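Local structure of DUF3501 family protein (Burkholderia pseudomallei K96243, 3FJV) at residues K17-E22 with I55-H60; N39-L44 with P172-Q177; L80-D83 with L87-T90; F116-V119 with A123-Y126. The protein is of unknown function but belongs to the DUF3501 family and occurs in the crystal as an assembly of two chains. All coordinates share one frame; numbering follows the deposited sequence.

In the fold
Three of the contacts lie on one antiparallel sheet and one joins two helices. Contacts 2, 3 and 4 reach the sheet, whereas contact 1 joins helices 12-30 and 48-62, its centre about 30 Å from that of contact 2. Contact 3 is the buried one, its centre about 6 Å from that of the chain, and there a lysine amine is satisfied by carbonyl oxygens and a water. Contact 4, at the surface, is a hairpin of backbone bonds and ring packing. Contacts 1 and 2 are partly buried and are centred on Arg19 and Tyr174. Backbone pairing of Leu44 with Thr90 connects contacts 2 and 3; Leu87 packs on Leu117 between contacts 3 and 4.

Contact 1 (K17-E22 with I55-H60); sequences KVRRQE and IHEMLH
Just before Glu57, which clasps Arg19 of the facing helix, His56 is linked to Glu22 by a water. The molecule lies in the plane of the imidazole at its edge, 2.8 Å from His56 ND1, and donates to Glu22 OE2. His56 NE2 is hydrogen-bonded to Leu10 N, and the ring stacks on Tyr15.

One residue further on, Glu57 supplies the principal grip. A bend at chi2 (-61°) brings the carboxylate to Arg19, whose extended chain approaches at about a right angle. The guanidinium is held side-on: Arg19 NE donates to Glu57 OE2 at 2.9 Å and Arg19 NH2 to Glu57 OE1 at 2.8 Å. Both bonds are nearly straight, both use syn lone pairs, and the two flat groups are almost coplanar, 9° apart, so that the pair of bonds fixes the rotation of each. Glu57 OE2 is also bonded to Tyr15 OH, a second-shell partner that helps to position the carboxylate.

A turn later, His60 covers one face of the same guanidinium. His60 CD2 lies 3.4 Å from Arg19 CZ, and Arg19 CD sits over the imidazole face in a CH-pi contact, 3.8 Å from the His60 ring centroid. Arginine is therefore clasped at its edge by a carboxylate and over a face by a ring, an interhelical bidentate salt bridge within a helical packing interface.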
loop_
_atom_site.group_PDB
_atom_site.type_symbol
_atom_site.label_atom_id
_atom_site.label_comp_id
_atom_site.label_asym_id
_atom_site.label_seq_id
_atom_site.Cartn_x
_atom_site.Cartn_y
_atom_site.Cartn_z
ATOM N N LYS A 17 -15.046 5.084 -24.642
ATOM C CA LYS A 17 -15.046 5.963 -25.819
ATOM C C LYS A 17 -14.329 7.292 -25.565
ATOM O O LYS A 17 -13.726 7.830 -26.488
ATOM C CB LYS A 17 -16.472 6.202 -26.347
ATOM C CG LYS A 17 -17.042 4.980 -27.098
ATOM C CD LYS A 17 -18.539 5.104 -27.415
ATOM C CE LYS A 17 -18.991 4.155 -28.537
ATOM N NZ LYS A 17 -19.144 2.719 -28.178
ATOM N N VAL A 18 -14.324 7.804 -24.330
ATOM C CA VAL A 18 -13.643 9.087 -24.082
ATOM C C VAL A 18 -12.349 8.963 -23.232
ATOM O O VAL A 18 -11.775 9.961 -22.826
ATOM C CB VAL A 18 -14.611 10.149 -23.449
ATOM C CG1 VAL A 18 -15.747 10.540 -24.436
ATOM C CG2 VAL A 18 -15.179 9.710 -22.070
ATOM N N ARG A 19 -11.911 7.744 -22.932
ATOM C CA ARG A 19 -10.870 7.546 -21.915
ATOM C C ARG A 19 -9.561 8.258 -22.218
ATOM O O ARG A 19 -9.005 8.931 -21.369
ATOM C CB ARG A 19 -10.646 6.076 -21.672
ATOM C CG ARG A 19 -9.537 5.745 -20.651
ATOM C CD ARG A 19 -9.474 4.243 -20.444
ATOM N NE ARG A 19 -8.639 3.944 -19.308
ATOM C CZ ARG A 19 -7.703 3.021 -19.252
ATOM N NH1 ARG A 19 -7.453 2.180 -20.282
ATOM N NH2 ARG A 19 -7.047 2.896 -18.110
ATOM N N ARG A 20 -9.065 8.148 -23.436
ATOM C CA ARG A 20 -7.822 8.779 -23.767
ATOM C C ARG A 20 -7.928 10.298 -23.653
ATOM O O ARG A 20 -7.029 10.960 -23.189
ATOM C CB ARG A 20 -7.380 8.389 -25.202
ATOM C CG ARG A 20 -6.258 7.344 -25.273
ATOM C CD ARG A 20 -5.575 7.362 -26.672
ATOM N NE ARG A 20 -5.246 8.709 -27.225
ATOM C CZ ARG A 20 -4.197 9.501 -26.894
ATOM N NH1 ARG A 20 -3.315 9.140 -25.957
ATOM N NH2 ARG A 20 -4.033 10.697 -27.495
ATOM N N GLN A 21 -9.036 10.845 -24.100
ATOM C CA GLN A 21 -9.286 12.276 -23.966
ATOM C C GLN A 21 -9.376 12.722 -22.500
ATOM O O GLN A 21 -8.892 13.806 -22.108
ATOM C CB GLN A 21 -10.574 12.563 -24.744
ATOM C CG GLN A 21 -11.010 13.999 -24.852
ATOM C CD GLN A 21 -12.263 14.155 -25.733
ATOM O OE1 GLN A 21 -13.301 13.532 -25.482
ATOM N NE2 GLN A 21 -12.167 15.004 -26.757
ATOM N N GLU A 22 -9.990 11.882 -21.678
ATOM C CA GLU A 22 -10.088 12.141 -20.259
ATOM C C GLU A 22 -8.733 12.110 -19.548
ATOM O O GLU A 22 -8.506 12.962 -18.659
ATOM C CB GLU A 22 -11.046 11.151 -19.597
ATOM C CG GLU A 22 -12.513 11.344 -20.000
ATOM C CD GLU A 22 -13.061 12.677 -19.524
ATOM O OE1 GLU A 22 -12.947 13.670 -20.285
ATOM O OE2 GLU A 22 -13.623 12.718 -18.419
ATOM N N ILE A 55 -12.792 7.159 -10.207
ATOM C CA ILE A 55 -13.892 6.175 -10.185
ATOM C C ILE A 55 -14.058 5.564 -11.563
ATOM O O ILE A 55 -14.111 4.347 -11.723
ATOM C CB ILE A 55 -15.235 6.751 -9.665
ATOM C CG1 ILE A 55 -15.127 7.190 -8.204
ATOM C CG2 ILE A 55 -16.352 5.702 -9.821
ATOM C CD1 ILE A 55 -16.209 8.178 -7.817
ATOM N N HIS A 56 -14.079 6.400 -12.588
ATOM C CA HIS A 56 -14.166 5.886 -13.941
ATOM C C HIS A 56 -13.024 4.880 -14.245
ATOM O O HIS A 56 -13.240 3.800 -14.841
ATOM C CB HIS A 56 -14.143 7.047 -14.939
ATOM C CG HIS A 56 -15.452 7.779 -15.088
ATOM N ND1 HIS A 56 -15.504 9.100 -15.467
ATOM C CD2 HIS A 56 -16.733 7.359 -15.017
ATOM C CE1 HIS A 56 -16.769 9.463 -15.626
ATOM N NE2 HIS A 56 -17.533 8.427 -15.370
ATOM N N GLU A 57 -11.820 5.233 -13.829
ATOM C CA GLU A 57 -10.643 4.415 -14.038
ATOM C C GLU A 57 -10.738 3.058 -13.309
ATOM O O GLU A 57 -10.520 1.995 -13.903
ATOM C CB GLU A 57 -9.376 5.196 -13.631
ATOM C CG GLU A 57 -8.831 6.179 -14.705
ATOM C CD GLU A 57 -8.429 5.471 -15.968
ATOM O OE1 GLU A 57 -7.515 4.625 -15.897
ATOM O OE2 GLU A 57 -9.051 5.705 -17.018
HETATM N N MSE A 58 -11.180 3.092 -12.068
HETATM C CA MSE A 58 -11.370 1.861 -11.338
HETATM C C MSE A 58 -12.401 0.941 -11.994
HETATM O O MSE A 58 -12.139 -0.248 -12.191
HETATM C CB MSE A 58 -11.818 2.130 -9.896
HETATM C CG MSE A 58 -11.989 0.825 -9.008
HETATM SE SE MSE A 58 -10.389 -0.006 -8.414
HETATM C CE MSE A 58 -10.193 0.848 -6.654
ATOM N N LEU A 59 -13.566 1.503 -12.295
ATOM C CA LEU A 59 -14.619 0.766 -12.973
ATOM C C LEU A 59 -14.136 0.188 -14.303
ATOM O O LEU A 59 -14.405 -0.987 -14.597
ATOM C CB LEU A 59 -15.865 1.627 -13.165
ATOM C CG LEU A 59 -16.510 2.212 -11.898
ATOM C CD1 LEU A 59 -17.656 3.191 -12.237
ATOM C CD2 LEU A 59 -16.965 1.115 -10.921
ATOM N N HIS A 60 -13.384 0.974 -15.068
ATOM C CA HIS A 60 -12.890 0.541 -16.380
ATOM C C HIS A 60 -11.926 -0.677 -16.291
ATOM O O HIS A 60 -12.108 -1.724 -16.972
ATOM C CB HIS A 60 -12.194 1.686 -17.101
ATOM C CG HIS A 60 -11.585 1.282 -18.432
ATOM N ND1 HIS A 60 -12.312 1.244 -19.596
ATOM C CD2 HIS A 60 -10.337 0.869 -18.763
ATOM C CE1 HIS A 60 -11.539 0.828 -20.590
ATOM N NE2 HIS A 60 -10.333 0.603 -20.113
HETATM O O HOH W 1 -13.694 11.115 -15.977
#

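Contact 2 (N39-L44 with P172-Q177); sequences NHLRLL and PHYPIQ
Tyr174 OH is the polar atom about which this contact gathers. His40 N donates to it at 2.9 Å, with an N-H...O angle of 163°, and the hydroxyl is also hydrogen-bonded to Ile37 O. Asn39 N comes within 3.1 Å of Tyr174 OH, but at an angle too poor for a bond. The phenol end is consequently lodged at the turn between strands 34-37 and 41-45, engaging a backbone amide within the turn and the carbonyl of Ile37, at the end of strand 34-37.

Behind the hydroxyl, the ring is packed by Leu41. Leu41 CD1 stands over one face, 4.2 Å from the Tyr174 ring centroid and displaced toward the rim, as a CH-pi contact; its sister methyl, Leu41 CD2, reaches Tyr174 CE2 at 4.0 Å. On the His40 side, Tyr174 CE1 lies near the plane of the imidazole, at its edge, and His40 CB is 3.8 Å from Tyr174 OH. With CG turned away from the backbone N (chi1 -154°), the tyrosine reaches from its own loop to the turn. Ile111 packs against both Leu41 and Tyr174.

Arg42 NH1 donates to Leu41 O at 2.8 Å, from above the carbonyl plane, and more weakly to Gly38 O. Chemically, the contact pairs a buried hydroxyl satisfied by main-chain groups with an apolar ring face, and this combination probably limits how far the ring can shift or tilt.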
loop_
_atom_site.group_PDB
_atom_site.type_symbol
_atom_site.label_atom_id
_atom_site.label_comp_id
_atom_site.label_asym_id
_atom_site.label_seq_id
_atom_site.Cartn_x
_atom_site.Cartn_y
_atom_site.Cartn_z
ATOM N N ASN A 39 11.321 16.278 -1.929
ATOM C CA ASN A 39 11.583 15.397 -3.088
ATOM C C ASN A 39 10.805 14.090 -3.133
ATOM O O ASN A 39 10.762 13.430 -4.191
ATOM C CB ASN A 39 13.095 15.068 -3.186
ATOM C CG ASN A 39 13.926 16.265 -3.597
ATOM O OD1 ASN A 39 13.463 17.132 -4.316
ATOM N ND2 ASN A 39 15.165 16.308 -3.148
ATOM N N HIS A 40 10.182 13.691 -2.019
ATOM C CA HIS A 40 9.551 12.376 -1.954
ATOM C C HIS A 40 8.058 12.350 -1.570
ATOM O O HIS A 40 7.459 11.267 -1.590
ATOM C CB HIS A 40 10.324 11.508 -0.981
ATOM C CG HIS A 40 11.765 11.381 -1.337
ATOM N ND1 HIS A 40 12.215 10.488 -2.283
ATOM C CD2 HIS A 40 12.844 12.087 -0.932
ATOM C CE1 HIS A 40 13.520 10.638 -2.432
ATOM N NE2 HIS A 40 13.925 11.590 -1.612
ATOM N N LEU A 41 7.475 13.501 -1.226
ATOM C CA LEU A 41 6.039 13.607 -0.935
ATOM C C LEU A 41 5.311 14.421 -2.010
ATOM O O LEU A 41 5.755 15.522 -2.392
ATOM C CB LEU A 41 5.773 14.261 0.411
ATOM C CG LEU A 41 5.603 13.256 1.567
ATOM C CD1 LEU A 41 6.780 12.311 1.629
ATOM C CD2 LEU A 41 5.467 14.059 2.846
ATOM N N ARG A 42 4.157 13.912 -2.427
ATOM C CA ARG A 42 3.301 14.593 -3.415
ATOM C C ARG A 42 1.861 14.645 -2.888
ATOM O O ARG A 42 1.375 13.638 -2.405
ATOM C CB ARG A 42 3.335 13.799 -4.726
ATOM C CG ARG A 42 4.705 13.647 -5.365
ATOM C CD ARG A 42 5.288 14.990 -5.789
ATOM N NE ARG A 42 6.653 14.893 -6.327
ATOM C CZ ARG A 42 7.787 15.113 -5.648
ATOM N NH1 ARG A 42 7.791 15.453 -4.357
ATOM N NH2 ARG A 42 8.948 14.995 -6.280
ATOM N N LEU A 43 1.205 15.801 -2.930
ATOM C CA LEU A 43 -0.199 15.916 -2.526
ATOM C C LEU A 43 -1.022 16.304 -3.754
ATOM O O LEU A 43 -0.639 17.184 -4.505
ATOM C CB LEU A 43 -0.439 17.055 -1.500
ATOM C CG LEU A 43 -0.257 16.920 0.003
ATOM C CD1 LEU A 43 -0.654 18.226 0.633
ATOM C CD2 LEU A 43 -1.094 15.795 0.564
ATOM N N LEU A 44 -2.158 15.639 -3.936
ATOM C CA LEU A 44 -3.144 16.034 -4.921
ATOM C C LEU A 44 -4.377 16.431 -4.180
ATOM O O LEU A 44 -5.011 15.590 -3.518
ATOM C CB LEU A 44 -3.455 14.933 -5.925
ATOM C CG LEU A 44 -4.431 15.353 -7.065
ATOM C CD1 LEU A 44 -3.733 16.276 -8.051
ATOM C CD2 LEU A 44 -4.953 14.068 -7.738
ATOM N N PRO A 172 10.115 14.401 12.197
ATOM C CA PRO A 172 11.554 14.480 12.461
ATOM C C PRO A 172 12.431 13.923 11.394
ATOM O O PRO A 172 13.534 14.411 11.236
ATOM C CB PRO A 172 11.720 13.664 13.751
ATOM C CG PRO A 172 10.431 13.861 14.433
ATOM C CD PRO A 172 9.439 13.706 13.292
ATOM N N HIS A 173 11.975 12.916 10.662
ATOM C CA HIS A 173 12.751 12.430 9.494
ATOM C C HIS A 173 12.355 13.043 8.143
ATOM O O HIS A 173 12.843 12.587 7.123
ATOM C CB HIS A 173 12.708 10.902 9.411
ATOM C CG HIS A 173 13.314 10.247 10.609
ATOM N ND1 HIS A 173 14.677 10.088 10.752
ATOM C CD2 HIS A 173 12.759 9.788 11.756
ATOM C CE1 HIS A 173 14.934 9.523 11.919
ATOM N NE2 HIS A 173 13.791 9.336 12.551
ATOM N N TYR A 174 11.485 14.054 8.147
ATOM C CA TYR A 174 11.113 14.765 6.912
ATOM C C TYR A 174 10.715 16.214 7.198
ATOM O O TYR A 174 9.594 16.651 6.892
ATOM C CB TYR A 174 10.001 14.007 6.163
ATOM C CG TYR A 174 9.987 14.260 4.672
ATOM C CD1 TYR A 174 10.766 13.508 3.814
ATOM C CD2 TYR A 174 9.154 15.246 4.107
ATOM C CE1 TYR A 174 10.772 13.761 2.419
ATOM C CE2 TYR A 174 9.160 15.494 2.720
ATOM C CZ TYR A 174 9.940 14.733 1.892
ATOM O OH TYR A 174 9.919 14.959 0.535
ATOM N N PRO A 175 11.643 16.977 7.782
ATOM C CA PRO A 175 11.394 18.388 8.104
ATOM C C PRO A 175 11.311 19.276 6.849
ATOM O O PRO A 175 12.280 19.360 6.102
ATOM C CB PRO A 175 12.626 18.776 8.922
ATOM C CG PRO A 175 13.691 17.840 8.494
ATOM C CD PRO A 175 12.979 16.547 8.223
ATOM N N ILE A 176 10.147 19.877 6.597
ATOM C CA ILE A 176 9.976 20.794 5.465
ATOM C C ILE A 176 9.425 22.097 6.025
ATOM O O ILE A 176 8.304 22.150 6.541
ATOM C CB ILE A 176 9.015 20.226 4.370
ATOM C CG1 ILE A 176 9.470 18.856 3.858
ATOM C CG2 ILE A 176 8.833 21.228 3.199
ATOM C CD1 ILE A 176 10.857 18.823 3.246
ATOM N N GLN A 177 10.219 23.162 5.913
ATOM C CA GLN A 177 9.770 24.470 6.301
ATOM C C GLN A 177 8.578 24.876 5.465
ATOM O O GLN A 177 8.594 24.702 4.252
ATOM C CB GLN A 177 10.880 25.505 6.055
ATOM C CG GLN A 177 11.991 25.531 7.065
ATOM C CD GLN A 177 11.899 26.759 7.934
ATOM O OE1 GLN A 177 11.928 27.899 7.436
ATOM N NE2 GLN A 177 11.771 26.542 9.240
#

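Contact 3 (L80-D83 with L87-T90); sequences LVPD and LKAT
Polar bonds converge on Lys88 NZ, which donates to Val81 O at 2.7 Å. The amine stands above the carbonyl plane, 46° out of it, instead of lying on a lone pair. A water 3.0 Å from Lys88 NZ accepts a further bond and passes one on to Asp83 OD2, so the carboxylate and the amine, with Asp83 OD2 and Lys88 NZ 4.8 Å apart, are bridged by solvent; their opposite charges may still add some attraction. Pro79 O is another acceptor for Lys88 NZ. Bends at chi2 (-66°) and chi4 (68°) curl the lysine chain back over the loop and bring its amine to these oxygens.

The aliphatic part of the lysine packs on the loop: Lys88 CB comes close to Leu80 O, 3.2 Å, and Lys88 CG lies against the proline, 3.7 Å from Pro82 N. Farther along the strand, both methyls of Leu80 face the hydroxyl of Thr90: Leu80 CD1 and Leu80 CD2 are each 3.8 Å from Thr90 OG1. That hydroxyl has its polar partner in Glu46 OE2, so Leu80 supplies cover and no bond.

The segment 80-83 runs in the loop that leads from helix 67-77 into strand 86-93, and folds back over the start of that strand. Leu80 also packs on Ile51 and Gln54 of helix 48-62 and on Phe146 of strand 144-150, placing the contact where the helices meet the sheet.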
loop_
_atom_site.group_PDB
_atom_site.type_symbol
_atom_site.label_atom_id
_atom_site.label_comp_id
_atom_site.label_asym_id
_atom_site.label_seq_id
_atom_site.Cartn_x
_atom_site.Cartn_y
_atom_site.Cartn_z
ATOM N N LEU A 80 -12.462 11.358 -0.342
ATOM C CA LEU A 80 -11.805 12.436 -1.054
ATOM C C LEU A 80 -12.691 13.674 -1.359
ATOM O O LEU A 80 -12.165 14.702 -1.871
ATOM C CB LEU A 80 -11.138 11.914 -2.330
ATOM C CG LEU A 80 -10.223 10.701 -2.202
ATOM C CD1 LEU A 80 -9.568 10.316 -3.531
ATOM C CD2 LEU A 80 -9.187 10.994 -1.124
ATOM N N VAL A 81 -14.000 13.567 -1.112
ATOM C CA VAL A 81 -14.934 14.620 -1.476
ATOM C C VAL A 81 -14.903 15.797 -0.475
ATOM O O VAL A 81 -15.209 15.620 0.710
ATOM C CB VAL A 81 -16.348 14.049 -1.618
ATOM C CG1 VAL A 81 -17.326 15.156 -1.989
ATOM C CG2 VAL A 81 -16.343 12.915 -2.683
ATOM N N PRO A 82 -14.508 16.999 -0.922
ATOM C CA PRO A 82 -14.576 18.152 -0.001
ATOM C C PRO A 82 -16.010 18.520 0.395
ATOM O O PRO A 82 -16.937 18.268 -0.345
ATOM C CB PRO A 82 -13.842 19.272 -0.755
ATOM C CG PRO A 82 -13.680 18.839 -2.073
ATOM C CD PRO A 82 -14.038 17.405 -2.256
ATOM N N ASP A 83 -16.224 19.003 1.601
ATOM C CA ASP A 83 -17.581 19.081 2.072
ATOM C C ASP A 83 -18.059 20.478 2.348
ATOM O O ASP A 83 -19.193 20.637 2.821
ATOM C CB ASP A 83 -17.777 18.234 3.318
ATOM C CG ASP A 83 -16.864 18.612 4.411
ATOM O OD1 ASP A 83 -16.297 19.744 4.371
ATOM O OD2 ASP A 83 -16.691 17.761 5.310
ATOM N N LEU A 87 -10.468 20.863 2.928
ATOM C CA LEU A 87 -9.780 20.453 1.716
ATOM C C LEU A 87 -9.395 18.970 1.924
ATOM O O LEU A 87 -9.038 18.535 3.062
ATOM C CB LEU A 87 -8.554 21.313 1.549
ATOM C CG LEU A 87 -8.775 22.825 1.426
ATOM C CD1 LEU A 87 -7.433 23.605 1.340
ATOM C CD2 LEU A 87 -9.637 23.114 0.214
ATOM N N LYS A 88 -9.499 18.200 0.853
ATOM C CA LYS A 88 -9.155 16.778 0.845
ATOM C C LYS A 88 -7.997 16.558 -0.134
ATOM O O LYS A 88 -7.996 17.145 -1.203
ATOM C CB LYS A 88 -10.372 15.904 0.446
ATOM C CG LYS A 88 -11.667 16.082 1.259
ATOM C CD LYS A 88 -11.542 15.668 2.658
ATOM C CE LYS A 88 -12.913 15.681 3.392
ATOM N NZ LYS A 88 -13.856 14.653 2.900
ATOM N N ALA A 89 -7.032 15.703 0.236
ATOM C CA ALA A 89 -5.844 15.421 -0.577
ATOM C C ALA A 89 -5.387 13.951 -0.451
ATOM O O ALA A 89 -5.603 13.281 0.565
ATOM C CB ALA A 89 -4.672 16.409 -0.269
ATOM N N THR A 90 -4.901 13.415 -1.551
ATOM C CA THR A 90 -4.205 12.152 -1.580
ATOM C C THR A 90 -2.716 12.485 -1.470
ATOM O O THR A 90 -2.171 13.272 -2.264
ATOM C CB THR A 90 -4.502 11.365 -2.898
ATOM O OG1 THR A 90 -5.908 11.066 -2.958
ATOM C CG2 THR A 90 -3.691 10.063 -2.912
HETATM O O HOH W 2 -15.828 15.207 5.028
#

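Contact 4 (F116-V119 with A123-Y126); sequences FLRV and APVY
The Tyr126 ring carries Phe116 CB over the centre of one face, 3.7 Å from the ring centroid and only 3° off its normal, a well-aligned CH-pi contact. The Phe116 ring itself lies obliquely beside it, with planes at 31° and centroids 5.2 Å apart, and touches Pro124, where Phe116 CD2 is 3.9 Å from Pro124 CB. The chi1 of Phe116, 65°, places its CG between the backbone N and carbonyl carbon, and the ring runs alongside both neighbours. In one of its two conformers, and so with less certainty, the Arg118 guanidinium has Pro124 CD over one face, toward its rim.

Leu117 and Val125 form the antiparallel hydrogen-bonded pair: Leu117 N donates to Val125 O at 2.8 Å, and Val125 N to Leu117 O at 2.7 Å. Phe116 with Tyr126 is the adjoining non-hydrogen-bonded pair.

Leu117 and Val125 pack on Phe149 from the opposite face to the aromatics, and Tyr126 OH bonds to Asp170 OD2. This beta hairpin thus combines main-chain bonds that set its register with largely apolar side-chain contacts on the aromatic face, and a water links Val119 N and Ala123 O where the strands part.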
loop_
_atom_site.group_PDB
_atom_site.type_symbol
_atom_site.label_atom_id
_atom_site.label_comp_id
_atom_site.label_asym_id
_atom_site.label_seq_id
_atom_site.Cartn_x
_atom_site.Cartn_y
_atom_site.Cartn_z
ATOM N N PHE A 116 1.080 19.897 7.376
ATOM C CA PHE A 116 0.208 21.007 7.763
ATOM C C PHE A 116 0.112 22.096 6.728
ATOM O O PHE A 116 1.067 22.340 5.976
ATOM C CB PHE A 116 0.658 21.623 9.084
ATOM C CG PHE A 116 2.011 22.283 9.029
ATOM C CD1 PHE A 116 3.146 21.540 9.204
ATOM C CD2 PHE A 116 2.133 23.646 8.807
ATOM C CE1 PHE A 116 4.393 22.110 9.171
ATOM C CE2 PHE A 116 3.398 24.235 8.747
ATOM C CZ PHE A 116 4.529 23.451 8.933
ATOM N N LEU A 117 -1.033 22.785 6.711
ATOM C CA LEU A 117 -1.262 23.969 5.888
ATOM C C LEU A 117 -1.288 25.201 6.779
ATOM O O LEU A 117 -1.716 25.115 7.936
ATOM C CB LEU A 117 -2.683 23.904 5.234
ATOM C CG LEU A 117 -3.017 23.084 4.025
ATOM C CD1 LEU A 117 -4.513 23.070 3.749
ATOM C CD2 LEU A 117 -2.292 23.661 2.840
ATOM N N ARG A 118 -0.939 26.367 6.246
ATOM C CA ARG A 118 -1.168 27.620 6.967
ATOM C C ARG A 118 -1.680 28.690 6.014
ATOM O O ARG A 118 -1.003 29.039 5.046
ATOM C CB ARG A 118 0.110 28.102 7.656
ATOM C CG ARG A 118 -0.142 29.265 8.606
ATOM C CD ARG A 118 1.115 30.027 8.982
ATOM N NE ARG A 118 1.799 29.473 10.144
ATOM C CZ ARG A 118 1.761 30.011 11.362
ATOM N NH1 ARG A 118 1.052 31.113 11.587
ATOM N NH2 ARG A 118 2.434 29.442 12.357
ATOM N N VAL A 119 -2.901 29.194 6.270
ATOM C CA VAL A 119 -3.482 30.281 5.464
ATOM C C VAL A 119 -2.995 31.579 6.056
ATOM O O VAL A 119 -3.284 31.883 7.213
ATOM C CB VAL A 119 -5.025 30.320 5.511
ATOM C CG1 VAL A 119 -5.544 31.498 4.686
ATOM C CG2 VAL A 119 -5.614 29.030 5.030
ATOM N N ALA A 123 -3.473 30.149 12.533
ATOM C CA ALA A 123 -2.888 28.939 13.106
ATOM C C ALA A 123 -2.705 27.874 12.027
ATOM O O ALA A 123 -3.578 27.715 11.150
ATOM C CB ALA A 123 -3.742 28.367 14.227
ATOM N N PRO A 124 -1.612 27.113 12.103
ATOM C CA PRO A 124 -1.467 26.022 11.132
ATOM C C PRO A 124 -2.553 24.960 11.323
ATOM O O PRO A 124 -3.092 24.818 12.437
ATOM C CB PRO A 124 -0.108 25.418 11.436
ATOM C CG PRO A 124 0.483 26.153 12.614
ATOM C CD PRO A 124 -0.491 27.210 13.063
ATOM N N VAL A 125 -2.901 24.279 10.232
ATOM C CA VAL A 125 -3.867 23.173 10.234
ATOM C C VAL A 125 -3.198 21.850 9.811
ATOM O O VAL A 125 -2.757 21.669 8.685
ATOM C CB VAL A 125 -5.109 23.468 9.349
ATOM C CG1 VAL A 125 -5.992 22.142 9.134
ATOM C CG2 VAL A 125 -5.919 24.612 9.963
ATOM N N TYR A 126 -3.154 20.909 10.745
ATOM C CA TYR A 126 -2.599 19.556 10.488
ATOM C C TYR A 126 -3.642 18.665 9.831
ATOM O O TYR A 126 -4.823 18.735 10.148
ATOM C CB TYR A 126 -2.029 18.919 11.752
ATOM C CG TYR A 126 -0.709 19.537 12.153
ATOM C CD1 TYR A 126 -0.652 20.830 12.666
ATOM C CD2 TYR A 126 0.498 18.859 11.933
ATOM C CE1 TYR A 126 0.586 21.437 12.970
ATOM C CE2 TYR A 126 1.726 19.423 12.262
ATOM C CZ TYR A 126 1.768 20.728 12.758
ATOM O OH TYR A 126 2.970 21.310 13.068
HETATM O O HOH W 3 -4.415 28.219 8.483
#